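Local coordinates for protein ethylbenzene dehydrogenase alpha-subunit (Aromatoleum aromaticum, PDB 2IVF) that is the alpha subunit of a dehydrogenase of the molybdopterin oxidoreductase family and holds a molybdenum atom, two pterin guanine dinucleotides and an iron/sulfur cluster, at residues Tyr483-Met488 and Tyr955-Ser960; Leu543-Met548 and Gly585-Asp590. All coordinates share one frame; numbering follows the deposited sequence.

Contact 1 of 2, residues Tyr483-Met488 and Tyr955-Ser960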
loop_
_atom_site.group_PDB
_atom_site.type_symbol
_atom_site.label_atom_id
_atom_site.label_comp_id
_atom_site.label_asym_id
_atom_site.label_seq_id
_atom_site.Cartn_x
_atom_site.Cartn_y
_atom_site.Cartn_z
ATOM N N TYR A 483 7.752 -3.420 -21.215
ATOM C CA TYR A 483 6.834 -4.523 -20.968
ATOM C C TYR A 483 6.175 -4.984 -22.250
ATOM O O TYR A 483 6.154 -4.231 -23.215
ATOM C CB TYR A 483 5.753 -4.101 -19.976
ATOM C CG TYR A 483 5.066 -2.769 -20.252
ATOM C CD1 TYR A 483 3.944 -2.676 -21.086
ATOM C CD2 TYR A 483 5.518 -1.602 -19.621
ATOM C CE1 TYR A 483 3.308 -1.419 -21.312
ATOM C CE2 TYR A 483 4.901 -0.365 -19.826
ATOM C CZ TYR A 483 3.811 -0.266 -20.677
ATOM O OH TYR A 483 3.266 0.993 -20.805
ATOM N N SER A 484 5.660 -6.208 -22.246
ATOM C CA SER A 484 4.895 -6.697 -23.370
ATOM C C SER A 484 3.459 -6.484 -23.038
ATOM O O SER A 484 2.977 -7.023 -22.047
ATOM C CB SER A 484 5.062 -8.184 -23.543
ATOM O OG SER A 484 4.309 -8.599 -24.668
ATOM N N ASP A 485 2.756 -5.781 -23.892
ATOM C CA ASP A 485 1.333 -5.665 -23.762
ATOM C C ASP A 485 0.659 -6.322 -24.971
ATOM O O ASP A 485 -0.501 -6.086 -25.230
ATOM C CB ASP A 485 0.950 -4.196 -23.588
ATOM C CG ASP A 485 1.256 -3.351 -24.807
ATOM O OD1 ASP A 485 1.832 -3.868 -25.799
ATOM O OD2 ASP A 485 0.915 -2.145 -24.745
ATOM N N ASP A 486 1.384 -7.212 -25.652
ATOM C CA ASP A 486 0.871 -7.891 -26.844
ATOM C C ASP A 486 -0.461 -8.594 -26.569
ATOM O O ASP A 486 -1.395 -8.566 -27.401
ATOM C CB ASP A 486 1.899 -8.901 -27.379
ATOM C CG ASP A 486 3.175 -8.233 -27.875
ATOM O OD1 ASP A 486 3.644 -7.308 -27.194
ATOM O OD2 ASP A 486 3.721 -8.625 -28.916
ATOM N N ASN A 487 -0.550 -9.199 -25.387
ATOM C CA ASN A 487 -1.747 -9.979 -25.023
ATOM C C ASN A 487 -3.003 -9.115 -25.056
ATOM O O ASN A 487 -4.043 -9.563 -25.501
ATOM C CB ASN A 487 -1.596 -10.692 -23.667
ATOM C CG ASN A 487 -1.274 -9.756 -22.529
ATOM O OD1 ASN A 487 -0.369 -8.940 -22.630
ATOM N ND2 ASN A 487 -2.034 -9.845 -21.446
ATOM N N MET A 488 -2.864 -7.858 -24.647
ATOM C CA MET A 488 -3.965 -6.914 -24.674
ATOM C C MET A 488 -4.162 -6.293 -26.038
ATOM O O MET A 488 -5.313 -6.235 -26.540
ATOM C CB MET A 488 -3.729 -5.830 -23.641
ATOM C CG MET A 488 -3.923 -6.334 -22.277
ATOM S SD MET A 488 -3.572 -5.057 -21.087
ATOM C CE MET A 488 -1.832 -5.314 -20.753
ATOM N N TYR A 955 2.626 8.724 -30.006
ATOM C CA TYR A 955 1.952 7.472 -30.301
ATOM C C TYR A 955 1.562 6.955 -28.917
ATOM O O TYR A 955 1.906 7.583 -27.916
ATOM C CB TYR A 955 2.851 6.511 -31.069
ATOM C CG TYR A 955 4.170 6.197 -30.378
ATOM C CD1 TYR A 955 4.243 5.190 -29.424
ATOM C CD2 TYR A 955 5.355 6.868 -30.706
ATOM C CE1 TYR A 955 5.442 4.870 -28.788
ATOM C CE2 TYR A 955 6.576 6.544 -30.040
ATOM C CZ TYR A 955 6.608 5.538 -29.103
ATOM O OH TYR A 955 7.792 5.177 -28.426
ATOM N N PHE A 956 0.848 5.837 -28.874
ATOM C CA PHE A 956 0.138 5.405 -27.678
ATOM C C PHE A 956 1.080 5.380 -26.466
ATOM O O PHE A 956 2.182 4.822 -26.537
ATOM C CB PHE A 956 -0.493 4.041 -27.938
ATOM C CG PHE A 956 -1.228 3.446 -26.750
ATOM C CD1 PHE A 956 -2.105 4.203 -25.987
ATOM C CD2 PHE A 956 -1.078 2.101 -26.452
ATOM C CE1 PHE A 956 -2.791 3.633 -24.907
ATOM C CE2 PHE A 956 -1.763 1.529 -25.367
ATOM C CZ PHE A 956 -2.614 2.308 -24.604
ATOM N N MET A 957 0.614 6.014 -25.382
ATOM C CA MET A 957 1.312 6.183 -24.111
ATOM C C MET A 957 2.538 7.089 -24.121
ATOM O O MET A 957 3.168 7.307 -23.064
ATOM C CB MET A 957 1.679 4.816 -23.533
ATOM C CG MET A 957 0.489 3.899 -23.410
ATOM S SD MET A 957 0.928 2.317 -22.694
ATOM C CE MET A 957 2.261 1.938 -23.806
ATOM N N ASN A 958 2.877 7.634 -25.282
ATOM C CA ASN A 958 4.136 8.324 -25.461
ATOM C C ASN A 958 3.953 9.655 -26.156
ATOM O O ASN A 958 3.637 9.712 -27.318
ATOM C CB ASN A 958 5.082 7.474 -26.316
ATOM C CG ASN A 958 5.533 6.241 -25.616
ATOM O OD1 ASN A 958 6.645 6.195 -25.085
ATOM N ND2 ASN A 958 4.671 5.228 -25.576
ATOM N N GLY A 959 4.171 10.734 -25.436
ATOM C CA GLY A 959 4.178 12.046 -26.066
ATOM C C GLY A 959 2.871 12.767 -25.841
ATOM O O GLY A 959 1.970 12.244 -25.199
ATOM N N SER A 960 2.800 13.978 -26.387
ATOM C CA SER A 960 1.672 14.901 -26.177
ATOM C C SER A 960 1.709 15.427 -24.719
ATOM O O SER A 960 2.347 14.826 -23.842
ATOM C CB SER A 960 0.323 14.268 -26.547
ATOM O OG SER A 960 -0.269 13.594 -25.464
#
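Tyr483 and Met957 come from opposite directions, and the phenol OH meets the thioether end of the methionine, standing 3.3 Å from both SD and CE of Met957. Apolar contact extends this close approach, the ring carbon CZ of Tyr483 lying 4.1 Å from the Met957 CE methyl. The methyl arrives obliquely to the phenol plane. The bend at the last torsion of Met957 (chi3 -53°) presents both sulfur and methyl to the hydroxyl. Asp485 adds a looser touch, its OD2 4.4 Å from Met957 CE. The backbones stay well apart, the nearest CA pair, Asp485 and Phe956, being 11.8 Å from each other, and only about 112 Å² is buried in all.

The tyrosine precedes helix 486-493, with Asp485 in the N-cap position although its carboxylate makes no capping bond. Met957 sits on a type II beta turn running from Tyr955 to Asn958, in the loop between strands 915-917 and 969-975. Two loops distant in sequence thus meet near the metal centre of this molybdopterin oxidoreductase: the Tyr483 side chain is about 10 Å from the molybdenum atom.

Three aromatic rings also meet the phenol: Trp481 edge-to-face, His236 and Trp87 with planes at about 80° to it.

Polar bonds fix the turn that carries the methionine. Asn958 N donates to Tyr955 O, and the Asn958 amide folds back so that ND2 gives a 2.7 Å hydrogen bond to Phe956 O, lying 24° out of that carbonyl's plane. ND2 also bonds to His236, while Met957 N is held by the carboxylate of Asp216. Within the turn, CG of Met957 rests over the centre of the Phe956 ring, 3.5 Å above its plane.

Contact 2 of 2, residues Leu543-Met548 and Gly585-Asp590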
loop_
_atom_site.group_PDB
_atom_site.type_symbol
_atom_site.label_atom_id
_atom_site.label_comp_id
_atom_site.label_asym_id
_atom_site.label_seq_id
_atom_site.Cartn_x
_atom_site.Cartn_y
_atom_site.Cartn_z
ATOM N N LEU A 543 -7.041 6.199 -30.184
ATOM C CA LEU A 543 -6.310 6.559 -28.984
ATOM C C LEU A 543 -5.759 7.953 -29.218
ATOM O O LEU A 543 -5.042 8.188 -30.197
ATOM C CB LEU A 543 -5.175 5.592 -28.723
ATOM C CG LEU A 543 -5.648 4.201 -28.297
ATOM C CD1 LEU A 543 -4.555 3.172 -28.483
ATOM C CD2 LEU A 543 -6.128 4.226 -26.845
ATOM N N VAL A 544 -6.102 8.866 -28.320
ATOM C CA VAL A 544 -5.920 10.297 -28.577
ATOM C C VAL A 544 -5.285 10.971 -27.350
ATOM O O VAL A 544 -5.507 10.537 -26.211
ATOM C CB VAL A 544 -7.289 10.964 -28.976
ATOM C CG1 VAL A 544 -7.930 10.184 -30.110
ATOM C CG2 VAL A 544 -8.236 10.999 -27.765
ATOM N N PRO A 545 -4.450 12.001 -27.572
ATOM C CA PRO A 545 -3.889 12.784 -26.440
ATOM C C PRO A 545 -5.008 13.344 -25.584
ATOM O O PRO A 545 -5.895 13.983 -26.146
ATOM C CB PRO A 545 -3.136 13.937 -27.134
ATOM C CG PRO A 545 -3.620 13.943 -28.564
ATOM C CD PRO A 545 -3.986 12.513 -28.870
ATOM N N PRO A 546 -5.031 13.049 -24.272
ATOM C CA PRO A 546 -6.130 13.497 -23.378
ATOM C C PRO A 546 -6.245 15.009 -23.117
ATOM O O PRO A 546 -7.361 15.506 -22.879
ATOM C CB PRO A 546 -5.875 12.697 -22.095
ATOM C CG PRO A 546 -4.436 12.388 -22.146
ATOM C CD PRO A 546 -4.055 12.218 -23.552
ATOM N N ALA A 547 -5.159 15.773 -23.271
ATOM C CA ALA A 547 -5.249 17.243 -23.175
ATOM C C ALA A 547 -6.267 17.855 -24.148
ATOM O O ALA A 547 -6.855 18.922 -23.868
ATOM C CB ALA A 547 -3.843 17.907 -23.342
ATOM N N MET A 548 -6.451 17.232 -25.312
ATOM C CA MET A 548 -7.237 17.857 -26.363
ATOM C C MET A 548 -8.700 17.937 -25.983
ATOM O O MET A 548 -9.284 19.020 -26.027
ATOM C CB MET A 548 -7.116 17.135 -27.710
ATOM C CG MET A 548 -5.714 17.093 -28.263
ATOM S SD MET A 548 -4.927 18.723 -28.316
ATOM C CE MET A 548 -3.355 18.285 -29.098
ATOM N N GLY A 585 0.490 21.582 -38.608
ATOM C CA GLY A 585 0.134 20.227 -38.974
ATOM C C GLY A 585 0.691 19.241 -37.979
ATOM O O GLY A 585 0.733 18.022 -38.244
ATOM N N TRP A 586 1.101 19.745 -36.817
ATOM C CA TRP A 586 1.688 18.870 -35.804
ATOM C C TRP A 586 0.643 18.067 -35.044
ATOM O O TRP A 586 0.969 17.016 -34.479
ATOM C CB TRP A 586 2.555 19.677 -34.843
ATOM C CG TRP A 586 3.753 20.216 -35.477
ATOM C CD1 TRP A 586 4.279 19.868 -36.707
ATOM C CD2 TRP A 586 4.596 21.244 -34.960
ATOM N NE1 TRP A 586 5.392 20.622 -36.970
ATOM C CE2 TRP A 586 5.611 21.469 -35.912
ATOM C CE3 TRP A 586 4.586 22.009 -33.784
ATOM C CZ2 TRP A 586 6.610 22.416 -35.716
ATOM C CZ3 TRP A 586 5.572 22.937 -33.592
ATOM C CH2 TRP A 586 6.572 23.140 -34.547
ATOM N N TRP A 587 -0.591 18.573 -34.994
ATOM C CA TRP A 587 -1.704 17.796 -34.471
ATOM C C TRP A 587 -2.795 17.849 -35.499
ATOM O O TRP A 587 -3.065 18.914 -36.022
ATOM C CB TRP A 587 -2.191 18.339 -33.126
ATOM C CG TRP A 587 -1.049 18.419 -32.141
ATOM C CD1 TRP A 587 -0.283 19.517 -31.889
ATOM C CD2 TRP A 587 -0.485 17.350 -31.362
ATOM N NE1 TRP A 587 0.696 19.214 -30.983
ATOM C CE2 TRP A 587 0.581 17.896 -30.620
ATOM C CE3 TRP A 587 -0.814 15.998 -31.172
ATOM C CZ2 TRP A 587 1.350 17.133 -29.746
ATOM C CZ3 TRP A 587 -0.064 15.250 -30.294
ATOM C CH2 TRP A 587 1.002 15.820 -29.578
ATOM N N THR A 588 -3.412 16.690 -35.757
ATOM C CA THR A 588 -4.424 16.493 -36.804
ATOM C C THR A 588 -5.777 16.166 -36.183
ATOM O O THR A 588 -5.895 16.097 -34.955
ATOM C CB THR A 588 -4.010 15.342 -37.696
ATOM O OG1 THR A 588 -4.050 14.118 -36.950
ATOM C CG2 THR A 588 -2.587 15.578 -38.256
ATOM N N ASN A 589 -6.802 15.961 -37.017
ATOM C CA ASN A 589 -8.132 15.599 -36.502
ATOM C C ASN A 589 -8.204 14.210 -35.899
ATOM O O ASN A 589 -9.203 13.871 -35.231
ATOM C CB ASN A 589 -9.234 15.716 -37.579
ATOM C CG ASN A 589 -10.685 15.834 -36.947
ATOM O OD1 ASN A 589 -11.044 15.132 -35.953
ATOM N ND2 ASN A 589 -11.486 16.730 -37.505
ATOM N N ASP A 590 -7.201 13.369 -36.143
ATOM C CA ASP A 590 -7.184 12.052 -35.481
ATOM C C ASP A 590 -6.598 12.084 -34.078
ATOM O O ASP A 590 -6.669 11.088 -33.352
ATOM C CB ASP A 590 -6.484 11.006 -36.342
ATOM C CG ASP A 590 -7.304 10.641 -37.567
ATOM O OD1 ASP A 590 -8.504 11.012 -37.622
ATOM O OD2 ASP A 590 -6.757 9.974 -38.462
HETATM O O HOH W 1 -4.579 9.857 -32.130
#
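Val544 and Asp590 are the residues whose CA atoms lie nearest across the contact, 7.2 Å apart. A water bridges the chains here: it donates to Leu543 O at 2.6 Å and to Asp590 O at 2.7 Å, tying the two carbonyls together. Segment 543-548 leaves the short strand 543-544 and turns through Pro545 into helix 546-553; the facing segment begins at Gly585, whose positive phi closes helix 574-583 in a Schellman motif.

Beside the water bridge, Val544 CG1 packs 3.6 Å from Asp590 O. The carboxylate of Asp590 is engaged elsewhere, its OD1 being bonded to His713. Strand 543-544 pairs in parallel with strand 214-215, so the contact fastens the loop after helix 574-583 to a two-stranded sheet and to the start of helix 546-553, within the molybdopterin oxidoreductase family region.

Apolar packing centres on the indole of Trp587. The side chains of Met548 and Trp587 cross at about a right angle, and the Met548 CE methyl makes a CH-pi contact over one face of the indole, 4.0 Å from the centroid of the five-membered ring and 23° off the normal. A bend at chi2 (-51°) turns the thioether toward that face. Pro545 CG comes obliquely to the benzo part, 4.2 Å from Trp587 CZ3. A hydrogen bond from Trp587 NE1 to Leu945 O further anchors the indole.

Segment 955-960 connects the two contacts, whose centres are 16 Å apart: its turn supplies Met957 to contact 1, while its far end packs on contact 2. Ser960 OG lies 3.3 Å from Pro545 CB, and Ser960 CB is 3.5 Å from Trp587 CH2. Nearer the turn, Phe956 CD1 meets Leu543 CD1 at 3.6 Å, giving a continuous path of packing from the 585-590 loop through strand 543-544 to the methionine. In sequence, both segments of contact 2 fall between those of contact 1. Contact 1 lies near the metal site, and a bound acetate, probably from the crystallisation liquor, is about 6 Å from its Tyr483 side chain.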